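Local structure of UTP--glucose-1-phosphate uridylyltransferase (Acinetobacter baumannii, 6IKX) at residues I36-R41 with D131-D136; Q254-G259 with V268-L273. The protein catalyses the transfer of a uridylyl group from UTP to alpha-D-glucose 1-phosphate, giving UDP-alpha-D-glucose and diphosphate. The protein carries 1 engineered substitution. All blocks are in the same frame, centred on the assembly; numbering follows the deposited sequence.

Contact 1. Residues I36-R41 with D131-D136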
ATOM      1  N   ILE A  36      15.757  -1.567  10.918  1.00 45.90           N
ATOM      2  CA  ILE A  36      16.486  -1.231   9.660  1.00 44.62           C
ATOM      3  C   ILE A  36      17.269   0.057   9.891  1.00 44.54           C
ATOM      4  O   ILE A  36      18.308   0.212   9.244  1.00 47.63           O
ATOM      5  CB  ILE A  36      15.531  -1.119   8.443  1.00 41.12           C
ATOM      6  CG1 ILE A  36      16.280  -1.102   7.112  1.00 42.71           C
ATOM      7  CG2 ILE A  36      14.627   0.110   8.530  1.00 43.85           C
ATOM      8  CD1 ILE A  36      17.056  -2.332   6.782  1.00 42.10           C
ATOM      9  N   GLU A  37      16.758   0.979  10.707  1.00 43.00           N
ATOM     10  CA  GLU A  37      17.422   2.288  10.881  1.00 41.67           C
ATOM     11  C   GLU A  37      18.842   2.062  11.385  1.00 37.39           C
ATOM     12  O   GLU A  37      19.751   2.842  11.033  1.00 43.10           O
ATOM     13  CB  GLU A  37      16.761   3.228  11.880  1.00 40.43           C
ATOM     14  CG  GLU A  37      17.121   4.666  11.550  1.00 44.33           C
ATOM     15  CD  GLU A  37      16.821   5.706  12.605  1.00 47.45           C
ATOM     16  OE1 GLU A  37      15.757   6.285  12.510  1.00 44.54           O
ATOM     17  OE2 GLU A  37      17.683   5.955  13.494  1.00 50.06           O
ATOM     18  N   TYR A  38      19.013   1.039  12.200  1.00 39.72           N
ATOM     19  CA  TYR A  38      20.277   0.778  12.931  1.00 39.58           C
ATOM     20  C   TYR A  38      21.328   0.254  11.947  1.00 41.82           C
ATOM     21  O   TYR A  38      22.522   0.506  12.166  1.00 36.85           O
ATOM     22  CB  TYR A  38      20.040  -0.242  14.033  1.00 37.10           C
ATOM     23  CG  TYR A  38      19.278   0.253  15.233  1.00 41.97           C
ATOM     24  CD1 TYR A  38      17.898   0.140  15.283  1.00 38.85           C
ATOM     25  CD2 TYR A  38      19.946   0.722  16.354  1.00 38.10           C
ATOM     26  CE1 TYR A  38      17.187   0.567  16.387  1.00 39.69           C
ATOM     27  CE2 TYR A  38      19.247   1.130  17.478  1.00 42.69           C
ATOM     28  CZ  TYR A  38      17.865   1.053  17.490  1.00 42.57           C
ATOM     29  OH  TYR A  38      17.163   1.425  18.594  1.00 40.69           O
ATOM     30  N   VAL A  39      20.860  -0.469  10.922  1.00 42.14           N
ATOM     31  CA  VAL A  39      21.674  -1.167   9.889  1.00 41.39           C
ATOM     32  C   VAL A  39      22.080  -0.117   8.856  1.00 40.08           C
ATOM     33  O   VAL A  39      23.241  -0.157   8.352  1.00 38.90           O
ATOM     34  CB  VAL A  39      20.886  -2.324   9.251  1.00 39.04           C
ATOM     35  CG1 VAL A  39      21.704  -3.069   8.228  1.00 37.87           C
ATOM     36  CG2 VAL A  39      20.393  -3.300  10.296  1.00 45.84           C
ATOM     37  N   VAL A  40      21.167   0.810   8.562  1.00 39.69           N
ATOM     38  CA  VAL A  40      21.460   1.894   7.596  1.00 42.71           C
ATOM     39  C   VAL A  40      22.418   2.862   8.296  1.00 45.55           C
ATOM     40  O   VAL A  40      23.434   3.188   7.653  1.00 34.44           O
ATOM     41  CB  VAL A  40      20.209   2.566   7.023  1.00 46.02           C
ATOM     42  CG1 VAL A  40      20.587   3.858   6.308  1.00 43.00           C
ATOM     43  CG2 VAL A  40      19.449   1.626   6.072  1.00 41.66           C
ATOM     44  N   ARG A  41      22.201   3.165   9.594  1.00 47.94           N
ATOM     45  CA  ARG A  41      23.119   4.064  10.356  1.00 47.30           C
ATOM     46  C   ARG A  41      24.533   3.439  10.319  1.00 47.73           C
ATOM     47  O   ARG A  41      25.484   4.152   9.972  1.00 49.67           O
ATOM     48  CB  ARG A  41      22.554   4.400  11.746  1.00 52.61           C
ATOM     49  CG  ARG A  41      23.286   5.516  12.492  1.00 63.69           C
ATOM     50  CD  ARG A  41      22.896   5.768  13.949  1.00 72.54           C
ATOM     51  NE  ARG A  41      21.467   6.032  14.202  1.00 84.18           N
ATOM     52  CZ  ARG A  41      20.664   5.350  15.055  1.00 80.69           C
ATOM     53  NH1 ARG A  41      21.110   4.331  15.767  1.00 77.38           N
ATOM     54  NH2 ARG A  41      19.399   5.695  15.212  1.00 75.38           N
ATOM     55  N   ASP A 131      18.493  -8.354   9.537  1.00 51.92           N
ATOM     56  CA  ASP A 131      17.945  -9.055  10.729  1.00 56.64           C
ATOM     57  C   ASP A 131      19.033  -9.078  11.813  1.00 54.14           C
ATOM     58  O   ASP A 131      18.691  -9.300  12.964  1.00 55.24           O
ATOM     59  CB  ASP A 131      17.334 -10.407  10.335  1.00 62.16           C
ATOM     60  CG  ASP A 131      18.053 -11.126   9.198  1.00 83.03           C
ATOM     61  OD1 ASP A 131      18.395 -10.457   8.163  1.00 76.42           O
ATOM     62  OD2 ASP A 131      18.274 -12.350   9.343  1.00 93.80           O
ATOM     63  N   VAL A 132      20.292  -8.775  11.478  1.00 50.41           N
ATOM     64  CA  VAL A 132      21.400  -8.684  12.474  1.00 49.55           C
ATOM     65  C   VAL A 132      21.797  -7.225  12.694  1.00 47.71           C
ATOM     66  O   VAL A 132      22.161  -6.570  11.702  1.00 53.61           O
ATOM     67  CB  VAL A 132      22.617  -9.529  12.065  1.00 57.12           C
ATOM     68  CG1 VAL A 132      23.606  -9.675  13.227  1.00 56.26           C
ATOM     69  CG2 VAL A 132      22.162 -10.888  11.554  1.00 58.60           C
ATOM     70  N   LEU A 133      21.701  -6.768  13.952  1.00 40.92           N
ATOM     71  CA  LEU A 133      22.200  -5.474  14.467  1.00 44.69           C
ATOM     72  C   LEU A 133      23.598  -5.708  15.014  1.00 46.73           C
ATOM     73  O   LEU A 133      23.769  -6.761  15.598  1.00 54.59           O
ATOM     74  CB  LEU A 133      21.276  -4.998  15.587  1.00 49.73           C
ATOM     75  CG  LEU A 133      19.833  -4.683  15.183  1.00 50.50           C
ATOM     76  CD1 LEU A 133      19.234  -3.687  16.145  1.00 52.76           C
ATOM     77  CD2 LEU A 133      19.730  -4.150  13.760  1.00 53.51           C
ATOM     78  N   VAL A 134      24.557  -4.818  14.737  1.00 53.92           N
ATOM     79  CA  VAL A 134      25.896  -4.798  15.402  1.00 50.71           C
ATOM     80  C   VAL A 134      25.994  -3.521  16.234  1.00 49.72           C
ATOM     81  O   VAL A 134      25.723  -2.478  15.696  1.00 49.60           O
ATOM     82  CB  VAL A 134      27.057  -4.924  14.401  1.00 52.76           C
ATOM     83  CG2 VAL A 134      26.714  -5.966  13.362  1.00 55.23           C
ATOM     84  N   LYS A 135      26.311  -3.645  17.523  1.00 56.36           N
ATOM     85  CA  LYS A 135      26.580  -2.532  18.461  1.00 55.89           C
ATOM     86  C   LYS A 135      28.095  -2.415  18.583  1.00 57.20           C
ATOM     87  O   LYS A 135      28.733  -3.468  18.649  1.00 56.64           O
ATOM     88  CB  LYS A 135      25.921  -2.808  19.812  1.00 53.91           C
ATOM     89  CG  LYS A 135      25.784  -1.574  20.687  1.00 63.56           C
ATOM     90  CD  LYS A 135      24.525  -1.543  21.524  1.00 63.73           C
ATOM     91  CE  LYS A 135      24.586  -2.466  22.715  1.00 68.19           C
ATOM     92  NZ  LYS A 135      25.784  -2.188  23.544  1.00 67.79           N
ATOM     93  N   ASP A 136      28.648  -1.199  18.557  1.00 62.48           N
ATOM     94  CA  ASP A 136      30.096  -1.004  18.288  1.00 65.87           C
ATOM     95  C   ASP A 136      30.860  -0.864  19.609  1.00 75.53           C
ATOM     96  O   ASP A 136      31.819  -1.665  19.818  1.00 85.41           O
ATOM     97  CB  ASP A 136      30.345   0.170  17.343  1.00 71.50           C
ATOM     98  CG  ASP A 136      31.786   0.682  17.342  1.00 73.46           C
ATOM     99  OD1 ASP A 136      32.688  -0.099  17.714  1.00 63.87           O
ATOM    100  OD2 ASP A 136      31.998   1.869  16.977  1.00 75.07           O
TER
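Leu-133 lays one methyl over a face of the Tyr-38 ring, its CD1 standing 4.0 Å from Tyr-38 CG, while Tyr-271 of helix 261-273 meets the same ring edge-to-face. At the far end of the ring, the Tyr-38 hydroxyl is hydrogen-bonded to Val-30 O, which anchors the outer end of the side chain. The contact packs helix 35-44 against the short strand 132-135 within the GT-A nucleotidyltransferase domain; the axes of the two segments cross at 55° and approach to 8.2 Å. It is held by apolar side-chain packing, with no hydrogen bond from one segment to the other. Both Leu-133 methyls take part: CD1 serves the tyrosine ring, and CD2 turns to the helix, where it lies 3.9 Å from Tyr-38 CB. On the helix, Leu-7 of strand 4-8 also touches Val-39, so this residue bridges the central sheet and the small two-stranded one. Just before the strand, Asp-131 belongs to the site that binds UTP and UDP-glucose, and the packing therefore lies close to the substrate pocket. Of the two Val-39 branches it is CG2, anti to the carbonyl carbon, that meets the strand. That methyl, Val-39 CG2, is 4.0 Å from Val-132 O and 3.6 Å from Leu-133 CD2.

Contact 2. Residues Q254-G259 with V268-L273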
ATOM      1  N   GLN A 254      29.382  -6.311  19.027  1.00 53.22           N
ATOM      2  CA  GLN A 254      28.390  -7.302  19.532  1.00 54.88           C
ATOM      3  C   GLN A 254      27.215  -7.398  18.545  1.00 48.23           C
ATOM      4  O   GLN A 254      26.784  -6.334  18.049  1.00 48.87           O
ATOM      5  CB  GLN A 254      27.922  -6.870  20.920  1.00 56.07           C
ATOM      6  CG  GLN A 254      27.247  -7.990  21.698  1.00 61.68           C
ATOM      7  CD  GLN A 254      26.793  -7.610  23.091  1.00 64.84           C
ATOM      8  OE1 GLN A 254      26.426  -8.480  23.887  1.00 73.18           O
ATOM      9  NE2 GLN A 254      26.795  -6.317  23.394  1.00 61.32           N
ATOM     10  N   THR A 255      26.699  -8.599  18.263  1.00 48.23           N
ATOM     11  CA  THR A 255      25.568  -8.813  17.311  1.00 49.38           C
ATOM     12  C   THR A 255      24.279  -9.086  18.081  1.00 48.60           C
ATOM     13  O   THR A 255      24.372  -9.485  19.249  1.00 50.34           O
ATOM     14  CB  THR A 255      25.871  -9.919  16.298  1.00 56.80           C
ATOM     15  OG1 THR A 255      25.697 -11.193  16.920  1.00 55.94           O
ATOM     16  CG2 THR A 255      27.279  -9.808  15.758  1.00 62.78           C
ATOM     17  N   PHE A 256      23.127  -8.837  17.449  1.00 49.85           N
ATOM     18  CA  PHE A 256      21.783  -9.191  17.967  1.00 45.29           C
ATOM     19  C   PHE A 256      20.960  -9.694  16.805  1.00 47.55           C
ATOM     20  O   PHE A 256      20.841  -8.975  15.793  1.00 49.92           O
ATOM     21  CB  PHE A 256      21.076  -8.003  18.608  1.00 46.08           C
ATOM     22  CG  PHE A 256      21.871  -7.324  19.690  1.00 47.87           C
ATOM     23  CD1 PHE A 256      22.809  -6.361  19.377  1.00 55.48           C
ATOM     24  CD2 PHE A 256      21.691  -7.661  21.019  1.00 50.84           C
ATOM     25  CE1 PHE A 256      23.555  -5.753  20.375  1.00 55.43           C
ATOM     26  CE2 PHE A 256      22.422  -7.044  22.018  1.00 52.99           C
ATOM     27  CZ  PHE A 256      23.372  -6.105  21.691  1.00 54.56           C
ATOM     28  N   ASP A 257      20.468 -10.923  16.934  1.00 49.38           N
ATOM     29  CA  ASP A 257      19.665 -11.562  15.870  1.00 54.43           C
ATOM     30  C   ASP A 257      18.200 -11.226  16.163  1.00 61.20           C
ATOM     31  O   ASP A 257      17.645 -11.878  17.064  1.00 58.92           O
ATOM     32  CB  ASP A 257      19.968 -13.058  15.772  1.00 52.93           C
ATOM     33  CG  ASP A 257      19.105 -13.740  14.727  1.00 54.60           C
ATOM     34  OD1 ASP A 257      18.811 -13.103  13.704  1.00 61.12           O
ATOM     35  OD2 ASP A 257      18.697 -14.879  14.962  1.00 82.31           O
ATOM     36  N   CYS A 258      17.642 -10.224  15.457  1.00 57.28           N
ATOM     37  CA  CYS A 258      16.246  -9.740  15.607  1.00 61.79           C
ATOM     38  C   CYS A 258      15.287 -10.681  14.882  1.00 75.97           C
ATOM     39  O   CYS A 258      14.168 -10.879  15.389  1.00 91.70           O
ATOM     40  CB  CYS A 258      16.115  -8.298  15.150  1.00 55.65           C
ATOM     41  SG  CYS A 258      17.127  -7.236  16.209  1.00 56.80           S
ATOM     42  N   GLY A 259      15.737 -11.316  13.803  1.00 79.46           N
ATOM     43  CA  GLY A 259      14.988 -12.398  13.140  1.00 83.50           C
ATOM     44  C   GLY A 259      14.453 -13.422  14.131  1.00 84.76           C
ATOM     45  O   GLY A 259      13.534 -14.163  13.741  1.00 94.35           O
ATOM     46  N   VAL A 268      16.398  -4.955  22.339  1.00 48.66           N
ATOM     47  CA  VAL A 268      15.556  -3.904  22.968  1.00 44.16           C
ATOM     48  C   VAL A 268      16.180  -3.558  24.316  1.00 47.17           C
ATOM     49  O   VAL A 268      16.209  -2.396  24.655  1.00 51.95           O
ATOM     50  CB  VAL A 268      14.092  -4.334  23.113  1.00 47.19           C
ATOM     51  CG1 VAL A 268      13.305  -3.310  23.928  1.00 46.16           C
ATOM     52  CG2 VAL A 268      13.451  -4.573  21.752  1.00 47.62           C
ATOM     53  N   LEU A 269      16.649  -4.548  25.065  1.00 49.15           N
ATOM     54  CA  LEU A 269      17.194  -4.315  26.429  1.00 49.03           C
ATOM     55  C   LEU A 269      18.526  -3.561  26.359  1.00 51.60           C
ATOM     56  O   LEU A 269      18.748  -2.648  27.196  1.00 49.44           O
ATOM     57  CB  LEU A 269      17.363  -5.676  27.102  1.00 46.83           C
ATOM     58  CG  LEU A 269      16.065  -6.277  27.635  1.00 47.13           C
ATOM     59  CD1 LEU A 269      16.267  -7.742  27.905  1.00 47.44           C
ATOM     60  CD2 LEU A 269      15.617  -5.554  28.903  1.00 48.19           C
ATOM     61  N   HIS A 270      19.410  -3.968  25.452  1.00 46.70           N
ATOM     62  CA  HIS A 270      20.784  -3.397  25.324  1.00 47.87           C
ATOM     63  C   HIS A 270      20.720  -2.014  24.682  1.00 43.52           C
ATOM     64  O   HIS A 270      21.315  -1.118  25.237  1.00 48.22           O
ATOM     65  CB  HIS A 270      21.725  -4.349  24.557  1.00 57.13           C
ATOM     66  CG  HIS A 270      22.273  -5.413  25.443  1.00 63.74           C
ATOM     67  ND1 HIS A 270      23.619  -5.470  25.780  1.00 68.17           N
ATOM     68  CD2 HIS A 270      21.644  -6.386  26.141  1.00 60.23           C
ATOM     69  CE1 HIS A 270      23.800  -6.462  26.622  1.00 64.35           C
ATOM     70  NE2 HIS A 270      22.602  -7.038  26.857  1.00 62.09           N
ATOM     71  N   TYR A 271      20.011  -1.850  23.558  1.00 46.21           N
ATOM     72  CA  TYR A 271      19.845  -0.539  22.871  1.00 44.87           C
ATOM     73  C   TYR A 271      19.067   0.438  23.764  1.00 46.40           C
ATOM     74  O   TYR A 271      19.533   1.578  23.878  1.00 47.29           O
ATOM     75  CB  TYR A 271      19.207  -0.698  21.491  1.00 38.71           C
ATOM     76  CG  TYR A 271      20.184  -1.195  20.455  1.00 45.17           C
ATOM     77  CD1 TYR A 271      21.115  -0.346  19.879  1.00 43.12           C
ATOM     78  CD2 TYR A 271      20.214  -2.526  20.088  1.00 44.18           C
ATOM     79  CE1 TYR A 271      22.021  -0.800  18.940  1.00 43.87           C
ATOM     80  CE2 TYR A 271      21.108  -2.991  19.153  1.00 46.68           C
ATOM     81  CZ  TYR A 271      22.020  -2.131  18.569  1.00 47.19           C
ATOM     82  OH  TYR A 271      22.917  -2.615  17.649  1.00 43.22           O
ATOM     83  N   GLY A 272      17.930   0.012  24.327  1.00 46.80           N
ATOM     84  CA  GLY A 272      17.134   0.759  25.321  1.00 48.53           C
ATOM     85  C   GLY A 272      17.995   1.357  26.431  1.00 54.70           C
ATOM     86  O   GLY A 272      17.872   2.596  26.693  1.00 46.52           O
ATOM     87  N   LEU A 273      18.847   0.545  27.069  1.00 55.11           N
ATOM     88  CA  LEU A 273      19.728   1.017  28.181  1.00 53.56           C
ATOM     89  C   LEU A 273      20.753   2.038  27.672  1.00 59.91           C
ATOM     90  O   LEU A 273      21.114   2.938  28.434  1.00 67.43           O
ATOM     91  CB  LEU A 273      20.413  -0.177  28.851  1.00 56.36           C
ATOM     92  CG  LEU A 273      19.648  -0.778  30.037  1.00 59.26           C
ATOM     93  CD2 LEU A 273      20.145  -2.176  30.334  1.00 61.57           C
TER
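Phe-256 packs its ring against His-270 and Tyr-271, forming an aromatic cluster between strand 254-257 and helix 261-273 of the GT-A domain. Strand and helix follow one another in the chain, and the N-to-C directions of the two segments make an angle of 128°, so the helix runs back obliquely, nearer antiparallel than parallel to the strand. The two helix residues take different parts of the phenylalanine. His-270 meets its outer end: His-270 CB comes to 3.7 Å from Phe-256 CZ, and the imidazole carbon CG of His-270 lies 3.8 Å from Phe-256 CE2. Tyr-271 meets the CD1-CE1 bond, with its CE2 at 3.8 Å from Phe-256 CD1. Both pairs are oblique, the Phe-256 plane inclined by 52° to that of His-270 and by 58° to that of Tyr-271. With the Phe-256 CB already directed at the helix, CG anti to the carbonyl carbon carries the ring on to it. Beyond this cluster, Gln-254 stretches its extended chain toward the imidazole, its amide almost perpendicular to the ring, but no hydrogen bond joins them. Further out, Lys-266 and Ala-267, about one turn earlier in the helix, also touch Phe-256, and Lys-135 of the neighbouring strand 132-135 packs on it. On the helix, Leu-269 packs on Phe-282 of the second subunit, so the same helix serves both this intramolecular cluster and a subunit interface. At the fringe of the cluster, Gln-254 NE2 stands 4.1 Å from His-270 ND1.

Contact 1 closes along the chain before contact 2 opens, and their centres lie about 9 Å apart. They meet in the small antiparallel sheet, where strands 132-135 and 254-257 are neighbours: Lys-135 N lies 2.8 Å from Gln-254 O, and Leu-133 O lies 2.9 Å from Phe-256 N, both probable hydrogen bonds. Their helices also meet, through tyrosine side chains. Helices 35-44 and 261-273 thus converge on this two-stranded sheet, tying sequence-distant parts of the nucleotidyltransferase domain together. The shared unit connects the surroundings of Asp-131, in the nucleotide site, with a helix that also packs against the second subunit.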